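Long-range contacts in ethylbenzene dehydrogenase beta-subunit (Aromatoleum aromaticum, PDB 2IVF), which is an iron-sulfur subunit with a 4Fe-4S dicluster domain, holding three iron/sulfur clusters and an Fe3-S4 cluster, with residues also lining a heme pocket: residues B[257-261]-B[300-306]; B[93-99]-B[112-118]; B[140-145]-B[292-298]. All blocks are in the same frame, centred on the assembly; numbering follows the deposited sequence.

Contact 1. Residues B[257-261]-B[300-306]; sequences ALPLH and GLFGPEV
Leu258, Leu260 and His261 lie against the C-terminal end of helix 295-302, where the short edge strand 258-259 of a mixed sheet meets the helix in an alpha/beta packing. The tight part takes in all three. Leu258 packs its CB and CD1 on Phe302, and CD1 lies against Phe302 CB and 3.8 Å from Val306 CG2. Leu301 O, at the end of the helix, receives the backbone N of His261 at 2.8 Å along an almost straight N-H...O line of 174°, and the CA of Leu260 makes a CA-H...O contact with the same oxygen. A second such contact goes the other way, from Phe302 CA to Pro259 O, which lies near the plane of the Phe302 ring at its edge. Leu260 holds its CG anti to the backbone N (chi1 173°), and this brings CD1 to 4.0 Å from both Leu301 CD2 and Phe302 CE1. Tyr272 of the adjoining strand 270-273 meets the Phe302 ring as well. The buried His261 ring has Leu301 CA over one face and its NE2 3.6 Å from Leu301 CD2, while Glu69 and Glu263 hold its two nitrogens.

Toward solvent the contact thins out. The exposed Gly300 adds little more than its carbonyl oxygen, 3.4 Å from His261 CE1. Gly303, with positive phi, ends the helix and starts a type I turn to Val306 that carries the exposed Glu305 round to Leu258. There Leu258 CD2 rests 3.7 Å from Glu305 OE1, a carboxylate oxygen paired with Arg308.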
loop_
_atom_site.group_PDB
_atom_site.type_symbol
_atom_site.label_atom_id
_atom_site.label_comp_id
_atom_site.label_asym_id
_atom_site.label_seq_id
_atom_site.Cartn_x
_atom_site.Cartn_y
_atom_site.Cartn_z
ATOM N N ALA B 257 26.800 -3.918 9.036
ATOM C CA ALA B 257 26.137 -2.846 8.339
ATOM C C ALA B 257 27.236 -2.177 7.475
ATOM O O ALA B 257 28.253 -1.702 7.997
ATOM C CB ALA B 257 25.488 -1.881 9.325
ATOM N N LEU B 258 27.066 -2.252 6.162
ATOM C CA LEU B 258 28.068 -1.871 5.189
ATOM C C LEU B 258 27.680 -0.658 4.360
ATOM O O LEU B 258 26.531 -0.461 4.018
ATOM C CB LEU B 258 28.333 -3.034 4.225
ATOM C CG LEU B 258 28.707 -4.357 4.863
ATOM C CD1 LEU B 258 28.720 -5.457 3.812
ATOM C CD2 LEU B 258 30.042 -4.279 5.660
ATOM N N PRO B 259 28.685 0.138 3.972
ATOM C CA PRO B 259 28.440 1.314 3.194
ATOM C C PRO B 259 28.038 1.031 1.781
ATOM O O PRO B 259 28.479 0.042 1.166
ATOM C CB PRO B 259 29.802 2.032 3.191
ATOM C CG PRO B 259 30.777 0.987 3.341
ATOM C CD PRO B 259 30.114 -0.033 4.264
ATOM N N LEU B 260 27.205 1.905 1.249
ATOM C CA LEU B 260 26.820 1.786 -0.143
ATOM C C LEU B 260 27.884 2.451 -1.046
ATOM O O LEU B 260 28.208 3.643 -0.915
ATOM C CB LEU B 260 25.392 2.337 -0.362
ATOM C CG LEU B 260 24.879 2.453 -1.817
ATOM C CD1 LEU B 260 24.649 1.085 -2.423
ATOM C CD2 LEU B 260 23.570 3.317 -1.875
ATOM N N HIS B 261 28.469 1.671 -1.943
ATOM C CA HIS B 261 29.395 2.205 -2.925
ATOM C C HIS B 261 30.541 3.017 -2.276
ATOM O O HIS B 261 30.836 4.129 -2.694
ATOM C CB HIS B 261 28.656 3.067 -3.958
ATOM C CG HIS B 261 27.873 2.287 -4.986
ATOM N ND1 HIS B 261 28.443 1.318 -5.790
ATOM C CD2 HIS B 261 26.591 2.394 -5.381
ATOM C CE1 HIS B 261 27.528 0.859 -6.630
ATOM N NE2 HIS B 261 26.392 1.486 -6.387
ATOM N N GLY B 300 28.918 -5.591 -5.361
ATOM C CA GLY B 300 28.959 -4.401 -6.164
ATOM C C GLY B 300 28.443 -3.198 -5.398
ATOM O O GLY B 300 28.947 -2.073 -5.589
ATOM N N LEU B 301 27.457 -3.433 -4.526
ATOM C CA LEU B 301 26.847 -2.399 -3.734
ATOM C C LEU B 301 27.533 -2.177 -2.402
ATOM O O LEU B 301 27.706 -1.048 -1.981
ATOM C CB LEU B 301 25.412 -2.769 -3.438
ATOM C CG LEU B 301 24.468 -2.782 -4.633
ATOM C CD1 LEU B 301 23.085 -3.012 -4.145
ATOM C CD2 LEU B 301 24.626 -1.470 -5.463
ATOM N N PHE B 302 27.912 -3.245 -1.726
ATOM C CA PHE B 302 28.317 -3.130 -0.322
ATOM C C PHE B 302 29.720 -3.577 -0.024
ATOM O O PHE B 302 30.134 -3.566 1.143
ATOM C CB PHE B 302 27.323 -3.890 0.554
ATOM C CG PHE B 302 25.921 -3.463 0.340
ATOM C CD1 PHE B 302 25.555 -2.156 0.550
ATOM C CD2 PHE B 302 24.963 -4.364 -0.139
ATOM C CE1 PHE B 302 24.261 -1.754 0.319
ATOM C CE2 PHE B 302 23.695 -3.974 -0.367
ATOM C CZ PHE B 302 23.333 -2.650 -0.130
ATOM N N GLY B 303 30.470 -3.931 -1.058
ATOM C CA GLY B 303 31.871 -4.237 -0.940
ATOM C C GLY B 303 32.209 -5.680 -0.636
ATOM O O GLY B 303 31.316 -6.524 -0.496
ATOM N N PRO B 304 33.505 -5.958 -0.461
ATOM C CA PRO B 304 34.049 -7.300 -0.296
ATOM C C PRO B 304 33.704 -7.961 1.033
ATOM O O PRO B 304 33.943 -9.140 1.178
ATOM C CB PRO B 304 35.566 -7.073 -0.317
ATOM C CG PRO B 304 35.729 -5.681 0.221
ATOM C CD PRO B 304 34.574 -4.933 -0.383
ATOM N N GLU B 305 33.150 -7.225 1.987
ATOM C CA GLU B 305 32.809 -7.820 3.276
ATOM C C GLU B 305 31.473 -8.536 3.269
ATOM O O GLU B 305 31.114 -9.143 4.245
ATOM C CB GLU B 305 32.868 -6.765 4.370
ATOM C CG GLU B 305 34.333 -6.284 4.537
ATOM C CD GLU B 305 34.539 -5.267 5.590
ATOM O OE1 GLU B 305 33.584 -4.998 6.360
ATOM O OE2 GLU B 305 35.683 -4.715 5.659
ATOM N N VAL B 306 30.732 -8.466 2.172
ATOM C CA VAL B 306 29.403 -9.067 2.131
ATOM C C VAL B 306 29.366 -10.562 2.532
ATOM O O VAL B 306 28.531 -11.002 3.327
ATOM C CB VAL B 306 28.761 -8.887 0.749
ATOM C CG1 VAL B 306 27.441 -9.763 0.618
ATOM C CG2 VAL B 306 28.457 -7.403 0.510
#

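Contact 2. Residues B[93-99]-B[112-118]; sequences DDFQFNH and HFHPTSK
A single antiparallel beta bridge, at the neck of an excursion that carries the short helix 99-104, joins Gln96 to Thr116. The pair is hydrogen-bonded in both directions, Gln96 N to Thr116 O at 2.9 Å and Thr116 N to Gln96 O at 2.8 Å, and side-chain hydrogen bonds close the neck at each end.

At one end the carboxylate of Asp93 bridges two consecutive residues. Asp93 OD1 takes Lys118 N at 2.7 Å and Asp93 OD2 takes Ser117 OG at 2.6 Å, both through syn lone pairs, while the anti lone pair of OD1 receives Asp94 N. Three bonds thus fix the rotation of this buried group. Lys118 stretches alongside Asp94 in an extended chain, its NZ forming a weak salt bridge with Asp94 OD2.

At the other end Asn98 turns its amide across to the backbone of 112-114. With CG between its own N and carbonyl carbon (chi1 61°), the amide reads the facing backbone at two points: Asn98 OD1 accepts His114 N at 3.0 Å, and Asn98 ND2 donates to His112 O at 2.9 Å almost straight (174°), although that donor stands above the carbonyl plane. The amide carbon lies over a face of the His114 ring.

Beside the Asn98 amide, at the same end, Phe97, Phe113 and His99 form an aromatic cluster. The planes of Phe97 and Phe113 are 12° apart, but the rings are displaced so far that little of one lies over the other. The edge of Phe113 also meets the face of His99, CE1 being 3.4 Å from His99 NE2, the nitrogen hydrogen-bonded to Thr860 O of the alpha-subunit chain. Pro115 CB lies 3.6 Å from Phe95 CD2. The whole is an isolated beta bridge with an aromatic cluster, forming the neck of a lobe applied to the neighbouring alpha-subunit.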
loop_
_atom_site.group_PDB
_atom_site.type_symbol
_atom_site.label_atom_id
_atom_site.label_comp_id
_atom_site.label_asym_id
_atom_site.label_seq_id
_atom_site.Cartn_x
_atom_site.Cartn_y
_atom_site.Cartn_z
ATOM N N ASP B 93 10.345 12.787 -11.832
ATOM C CA ASP B 93 9.298 13.599 -12.440
ATOM C C ASP B 93 8.436 14.120 -11.301
ATOM O O ASP B 93 8.816 14.022 -10.150
ATOM C CB ASP B 93 8.460 12.771 -13.425
ATOM C CG ASP B 93 7.891 13.606 -14.600
ATOM O OD1 ASP B 93 7.209 14.636 -14.345
ATOM O OD2 ASP B 93 8.107 13.193 -15.763
ATOM N N ASP B 94 7.276 14.672 -11.647
ATOM C CA ASP B 94 6.319 15.191 -10.669
ATOM C C ASP B 94 4.983 15.074 -11.403
ATOM O O ASP B 94 4.430 16.054 -11.949
ATOM C CB ASP B 94 6.661 16.623 -10.277
ATOM C CG ASP B 94 5.612 17.263 -9.371
ATOM O OD1 ASP B 94 4.923 16.543 -8.641
ATOM O OD2 ASP B 94 5.505 18.508 -9.406
ATOM N N PHE B 95 4.494 13.837 -11.469
ATOM C CA PHE B 95 3.367 13.522 -12.344
ATOM C C PHE B 95 2.172 14.393 -12.015
ATOM O O PHE B 95 1.831 14.572 -10.850
ATOM C CB PHE B 95 2.936 12.080 -12.197
ATOM C CG PHE B 95 3.886 11.070 -12.778
ATOM C CD1 PHE B 95 4.973 11.429 -13.558
ATOM C CD2 PHE B 95 3.663 9.719 -12.538
ATOM C CE1 PHE B 95 5.813 10.485 -14.060
ATOM C CE2 PHE B 95 4.526 8.780 -13.050
ATOM C CZ PHE B 95 5.577 9.172 -13.805
ATOM N N GLN B 96 1.561 14.941 -13.045
ATOM C CA GLN B 96 0.311 15.680 -12.915
ATOM C C GLN B 96 -0.806 14.724 -13.294
ATOM O O GLN B 96 -0.633 13.871 -14.172
ATOM C CB GLN B 96 0.337 16.840 -13.855
ATOM C CG GLN B 96 1.650 17.696 -13.677
ATOM C CD GLN B 96 1.651 18.364 -12.333
ATOM O OE1 GLN B 96 0.744 19.142 -12.025
ATOM N NE2 GLN B 96 2.639 18.051 -11.497
ATOM N N PHE B 97 -1.963 14.900 -12.681
ATOM C CA PHE B 97 -3.096 14.010 -12.923
ATOM C C PHE B 97 -4.281 14.795 -13.406
ATOM O O PHE B 97 -4.276 16.005 -13.335
ATOM C CB PHE B 97 -3.398 13.220 -11.672
ATOM C CG PHE B 97 -2.337 12.198 -11.365
ATOM C CD1 PHE B 97 -2.417 10.936 -11.888
ATOM C CD2 PHE B 97 -1.228 12.523 -10.606
ATOM C CE1 PHE B 97 -1.416 10.004 -11.651
ATOM C CE2 PHE B 97 -0.257 11.601 -10.373
ATOM C CZ PHE B 97 -0.352 10.330 -10.908
ATOM N N ASN B 98 -5.302 14.116 -13.925
ATOM C CA ASN B 98 -6.357 14.790 -14.675
ATOM C C ASN B 98 -7.744 14.582 -14.093
ATOM O O ASN B 98 -8.707 14.305 -14.805
ATOM C CB ASN B 98 -6.306 14.327 -16.136
ATOM C CG ASN B 98 -6.535 12.858 -16.290
ATOM O OD1 ASN B 98 -6.155 12.062 -15.422
ATOM N ND2 ASN B 98 -7.151 12.471 -17.401
ATOM N N HIS B 99 -7.866 14.786 -12.775
ATOM C CA HIS B 99 -9.134 14.575 -12.089
ATOM C C HIS B 99 -10.303 15.287 -12.741
ATOM O O HIS B 99 -11.312 14.648 -13.064
ATOM C CB HIS B 99 -9.070 15.051 -10.634
ATOM C CG HIS B 99 -7.991 14.428 -9.823
ATOM N ND1 HIS B 99 -6.681 14.850 -9.890
ATOM C CD2 HIS B 99 -8.032 13.458 -8.886
ATOM C CE1 HIS B 99 -5.962 14.152 -9.032
ATOM N NE2 HIS B 99 -6.758 13.290 -8.422
ATOM N N HIS B 112 -9.447 8.788 -19.273
ATOM C CA HIS B 112 -9.333 8.031 -18.030
ATOM C C HIS B 112 -8.334 8.728 -17.200
ATOM O O HIS B 112 -7.633 9.589 -17.680
ATOM C CB HIS B 112 -8.892 6.567 -18.291
ATOM C CG HIS B 112 -7.611 6.448 -19.047
ATOM N ND1 HIS B 112 -6.420 6.062 -18.454
ATOM C CD2 HIS B 112 -7.331 6.659 -20.352
ATOM C CE1 HIS B 112 -5.467 6.039 -19.367
ATOM N NE2 HIS B 112 -5.991 6.415 -20.522
ATOM N N PHE B 113 -8.278 8.356 -15.933
ATOM C CA PHE B 113 -7.362 8.929 -14.973
ATOM C C PHE B 113 -5.948 8.427 -15.216
ATOM O O PHE B 113 -5.710 7.221 -15.212
ATOM C CB PHE B 113 -7.823 8.531 -13.539
ATOM C CG PHE B 113 -7.082 9.250 -12.459
ATOM C CD1 PHE B 113 -7.408 10.570 -12.149
ATOM C CD2 PHE B 113 -6.033 8.648 -11.799
ATOM C CE1 PHE B 113 -6.731 11.225 -11.159
ATOM C CE2 PHE B 113 -5.328 9.322 -10.814
ATOM C CZ PHE B 113 -5.684 10.624 -10.498
ATOM N N HIS B 114 -5.000 9.343 -15.441
ATOM C CA HIS B 114 -3.690 8.911 -15.780
ATOM C C HIS B 114 -2.691 10.038 -15.545
ATOM O O HIS B 114 -3.082 11.204 -15.439
ATOM C CB HIS B 114 -3.707 8.489 -17.250
ATOM C CG HIS B 114 -3.732 9.640 -18.185
ATOM N ND1 HIS B 114 -2.618 10.415 -18.442
ATOM C CD2 HIS B 114 -4.743 10.171 -18.908
ATOM C CE1 HIS B 114 -2.946 11.366 -19.300
ATOM N NE2 HIS B 114 -4.229 11.242 -19.596
ATOM N N PRO B 115 -1.412 9.692 -15.406
ATOM C CA PRO B 115 -0.369 10.697 -15.207
ATOM C C PRO B 115 0.087 11.371 -16.466
ATOM O O PRO B 115 -0.079 10.813 -17.569
ATOM C CB PRO B 115 0.783 9.877 -14.617
ATOM C CG PRO B 115 0.604 8.533 -15.248
ATOM C CD PRO B 115 -0.862 8.322 -15.341
ATOM N N THR B 116 0.662 12.562 -16.290
ATOM C CA THR B 116 1.258 13.348 -17.361
ATOM C C THR B 116 2.595 13.826 -16.763
ATOM O O THR B 116 2.626 14.300 -15.635
ATOM C CB THR B 116 0.399 14.562 -17.722
ATOM O OG1 THR B 116 -0.888 14.130 -18.174
ATOM C CG2 THR B 116 1.044 15.436 -18.819
ATOM N N SER B 117 3.680 13.699 -17.526
ATOM C CA SER B 117 4.993 14.181 -17.084
ATOM C C SER B 117 4.998 15.688 -16.938
ATOM O O SER B 117 4.507 16.405 -17.806
ATOM C CB SER B 117 6.107 13.757 -18.066
ATOM O OG SER B 117 7.316 14.491 -17.819
ATOM N N LYS B 118 5.603 16.170 -15.854
ATOM C CA LYS B 118 5.789 17.588 -15.671
ATOM C C LYS B 118 6.927 18.120 -16.571
ATOM O O LYS B 118 7.006 19.299 -16.837
ATOM C CB LYS B 118 6.065 17.938 -14.207
ATOM C CG LYS B 118 5.699 19.393 -13.892
ATOM C CD LYS B 118 5.709 19.745 -12.396
ATOM C CE LYS B 118 5.104 21.135 -12.185
ATOM N NZ LYS B 118 5.205 21.634 -10.769
#

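Contact 3. Residues B[140-145]-B[292-298]; sequences PNPFFF and RIPLDVL
Phe143 and Pro294 meet in a CH-pi contact at the apolar centre: the two side chains come from opposite directions, and Pro294 CD stands over a face of the aromatic ring, 3.5 Å from the centroid of Phe143 and 19° off the ring normal. Phe143 has its CG between the backbone N and the carbonyl carbon (chi1 66°), a setting that turns the ring toward the proline preceding helix 295-302. Round this pair gather Ile293, whose CG1 is 4.2 Å from Phe143 CB, and Val297, whose CG1 is equally far from Phe143 CE2. Two residues on along the strand, Phe145 meets Leu298 more obliquely, CE1 to CD2 at 3.8 Å, and Pro275 from a loop touches both of these residues.

Outward from the core, the aliphatic part of Arg292 passes beside Phe143 CB and then bends at chi3 (56°), which brings the guanidinium round to the strand backbone. Arg292 NH1 donates to Pro142 O at 2.9 Å, with the oxygen in the guanidinium plane and the nitrogen in the carbonyl plane, so the bond is well directed. A water accepts from the same NH1 and donates to Pro140 O at 2.7 Å. Asn141 OD1 lies over one face of the guanidinium, its amide turned nearly perpendicular to it, and itself accepts from Phe281 N. NE and NH2 are taken by the carbonyls of Ala278 and Arg279; with these bonds the buried cation is gripped on several sides by backbone oxygens. A second water links Arg292 O to Asn141 O, weakly on the latter side. Phe285 of the alpha-subunit packs on Pro142 and Arg292. Together these contacts are those of strand 141-149 packed on the N-terminus of helix 295-302, with Pro294 at the N-cap and Arg292 bonded to backbone carbonyls at the rim.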
loop_
_atom_site.group_PDB
_atom_site.type_symbol
_atom_site.label_atom_id
_atom_site.label_comp_id
_atom_site.label_asym_id
_atom_site.label_seq_id
_atom_site.Cartn_x
_atom_site.Cartn_y
_atom_site.Cartn_z
ATOM N N PRO B 140 13.646 -20.020 -12.383
ATOM C CA PRO B 140 12.929 -19.936 -11.098
ATOM C C PRO B 140 13.692 -19.297 -9.947
ATOM O O PRO B 140 13.320 -19.476 -8.769
ATOM C CB PRO B 140 12.647 -21.406 -10.799
ATOM C CG PRO B 140 13.863 -22.103 -11.307
ATOM C CD PRO B 140 14.303 -21.333 -12.532
ATOM N N ASN B 141 14.754 -18.569 -10.292
ATOM C CA ASN B 141 15.605 -17.859 -9.364
ATOM C C ASN B 141 15.635 -16.356 -9.562
ATOM O O ASN B 141 16.707 -15.749 -9.564
ATOM C CB ASN B 141 17.048 -18.379 -9.434
ATOM C CG ASN B 141 17.180 -19.780 -8.916
ATOM O OD1 ASN B 141 16.772 -20.040 -7.801
ATOM N ND2 ASN B 141 17.684 -20.712 -9.761
ATOM N N PRO B 142 14.459 -15.715 -9.636
ATOM C CA PRO B 142 14.467 -14.267 -9.682
ATOM C C PRO B 142 14.960 -13.758 -8.302
ATOM O O PRO B 142 14.867 -14.461 -7.314
ATOM C CB PRO B 142 12.987 -13.921 -9.922
ATOM C CG PRO B 142 12.249 -15.026 -9.230
ATOM C CD PRO B 142 13.086 -16.256 -9.540
ATOM N N PHE B 143 15.548 -12.577 -8.250
ATOM C CA PHE B 143 15.832 -11.982 -6.953
ATOM C C PHE B 143 15.662 -10.476 -6.995
ATOM O O PHE B 143 15.811 -9.840 -8.041
ATOM C CB PHE B 143 17.213 -12.355 -6.512
ATOM C CG PHE B 143 18.264 -11.788 -7.365
ATOM C CD1 PHE B 143 18.695 -12.458 -8.497
ATOM C CD2 PHE B 143 18.807 -10.565 -7.064
ATOM C CE1 PHE B 143 19.689 -11.938 -9.291
ATOM C CE2 PHE B 143 19.832 -10.038 -7.894
ATOM C CZ PHE B 143 20.224 -10.713 -8.993
ATOM N N PHE B 144 15.297 -9.924 -5.844
ATOM C CA PHE B 144 15.163 -8.499 -5.684
ATOM C C PHE B 144 15.007 -8.273 -4.184
ATOM O O PHE B 144 14.669 -9.192 -3.432
ATOM C CB PHE B 144 13.917 -7.965 -6.397
ATOM C CG PHE B 144 12.635 -8.413 -5.757
ATOM C CD1 PHE B 144 12.041 -7.665 -4.777
ATOM C CD2 PHE B 144 12.001 -9.611 -6.162
ATOM C CE1 PHE B 144 10.865 -8.113 -4.142
ATOM C CE2 PHE B 144 10.844 -10.026 -5.551
ATOM C CZ PHE B 144 10.276 -9.266 -4.525
ATOM N N PHE B 145 15.269 -7.039 -3.789
ATOM C CA PHE B 145 15.053 -6.531 -2.447
ATOM C C PHE B 145 14.842 -5.032 -2.627
ATOM O O PHE B 145 15.021 -4.527 -3.742
ATOM C CB PHE B 145 16.244 -6.837 -1.523
ATOM C CG PHE B 145 17.549 -6.345 -2.006
ATOM C CD1 PHE B 145 18.352 -7.151 -2.802
ATOM C CD2 PHE B 145 18.012 -5.072 -1.681
ATOM C CE1 PHE B 145 19.575 -6.732 -3.245
ATOM C CE2 PHE B 145 19.228 -4.630 -2.145
ATOM C CZ PHE B 145 20.035 -5.479 -2.922
ATOM N N ARG B 292 19.749 -17.418 -3.572
ATOM C CA ARG B 292 19.772 -17.114 -5.001
ATOM C C ARG B 292 20.424 -15.756 -5.322
ATOM O O ARG B 292 20.707 -15.467 -6.491
ATOM C CB ARG B 292 18.375 -17.092 -5.538
ATOM C CG ARG B 292 17.635 -15.931 -4.875
ATOM C CD ARG B 292 16.281 -15.979 -4.994
ATOM N NE ARG B 292 15.635 -17.166 -4.512
ATOM C CZ ARG B 292 14.534 -17.627 -5.086
ATOM N NH1 ARG B 292 13.989 -16.962 -6.095
ATOM N NH2 ARG B 292 13.949 -18.707 -4.624
ATOM N N ILE B 293 20.636 -14.902 -4.329
ATOM C CA ILE B 293 21.168 -13.561 -4.639
ATOM C C ILE B 293 22.655 -13.742 -4.932
ATOM O O ILE B 293 23.404 -14.282 -4.101
ATOM C CB ILE B 293 21.022 -12.526 -3.514
ATOM C CG1 ILE B 293 19.560 -12.373 -3.084
ATOM C CG2 ILE B 293 21.650 -11.181 -3.983
ATOM C CD1 ILE B 293 19.384 -11.498 -1.916
ATOM N N PRO B 294 23.076 -13.351 -6.134
ATOM C CA PRO B 294 24.466 -13.522 -6.467
ATOM C C PRO B 294 25.358 -12.654 -5.613
ATOM O O PRO B 294 25.104 -11.452 -5.407
ATOM C CB PRO B 294 24.531 -13.125 -7.938
ATOM C CG PRO B 294 23.099 -13.236 -8.420
ATOM C CD PRO B 294 22.307 -12.791 -7.263
ATOM N N LEU B 295 26.388 -13.259 -5.074
ATOM C CA LEU B 295 27.230 -12.520 -4.143
ATOM C C LEU B 295 27.874 -11.307 -4.846
ATOM O O LEU B 295 28.020 -10.240 -4.249
ATOM C CB LEU B 295 28.296 -13.443 -3.565
ATOM C CG LEU B 295 29.388 -12.887 -2.654
ATOM C CD1 LEU B 295 28.795 -12.168 -1.429
ATOM C CD2 LEU B 295 30.404 -14.020 -2.285
ATOM N N ASP B 296 28.276 -11.462 -6.106
ATOM C CA ASP B 296 28.988 -10.381 -6.758
ATOM C C ASP B 296 28.107 -9.166 -6.957
ATOM O O ASP B 296 28.600 -8.053 -6.939
ATOM C CB ASP B 296 29.690 -10.825 -8.064
ATOM C CG ASP B 296 28.732 -11.398 -9.102
ATOM O OD1 ASP B 296 27.602 -11.762 -8.768
ATOM O OD2 ASP B 296 29.135 -11.525 -10.281
ATOM N N VAL B 297 26.798 -9.374 -7.066
ATOM C CA VAL B 297 25.839 -8.288 -7.109
ATOM C C VAL B 297 25.825 -7.510 -5.806
ATOM O O VAL B 297 25.966 -6.295 -5.812
ATOM C CB VAL B 297 24.401 -8.822 -7.460
ATOM C CG1 VAL B 297 23.338 -7.724 -7.326
ATOM C CG2 VAL B 297 24.414 -9.361 -8.901
ATOM N N LEU B 298 25.772 -8.218 -4.680
ATOM C CA LEU B 298 25.759 -7.565 -3.390
ATOM C C LEU B 298 27.116 -6.913 -3.119
ATOM O O LEU B 298 27.159 -5.831 -2.552
ATOM C CB LEU B 298 25.391 -8.509 -2.244
ATOM C CG LEU B 298 23.984 -9.054 -2.284
ATOM C CD1 LEU B 298 23.686 -9.944 -1.071
ATOM C CD2 LEU B 298 23.024 -7.892 -2.305
HETATM O O HOH W 1 11.887 -18.722 -6.602
HETATM O O HOH W 2 20.009 -16.216 -9.159
#

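Contacts 1 and 3 are neighbours, with centres 15 Å apart, and share helix 295-302: contact 3 uses its beginning and contact 1 its end. They touch directly, Val306 packing on Leu295 and Leu298, and Leu301 on Phe145. Their segments alternate along the chain. The shared helix packs on strand 141-149 of the three-stranded sheet at its start and on edge strand 258-259 of the four-stranded one at its end, on the same side of the chain's centre. Contact 2 closes earlier in the sequence and stands apart, its centre 37 Å from contact 1 and 34 Å from contact 3, in a lobe meeting the alpha-subunit. Contacts 1 and 3 thus belong to the cluster-bearing body, contact 2 to a projection.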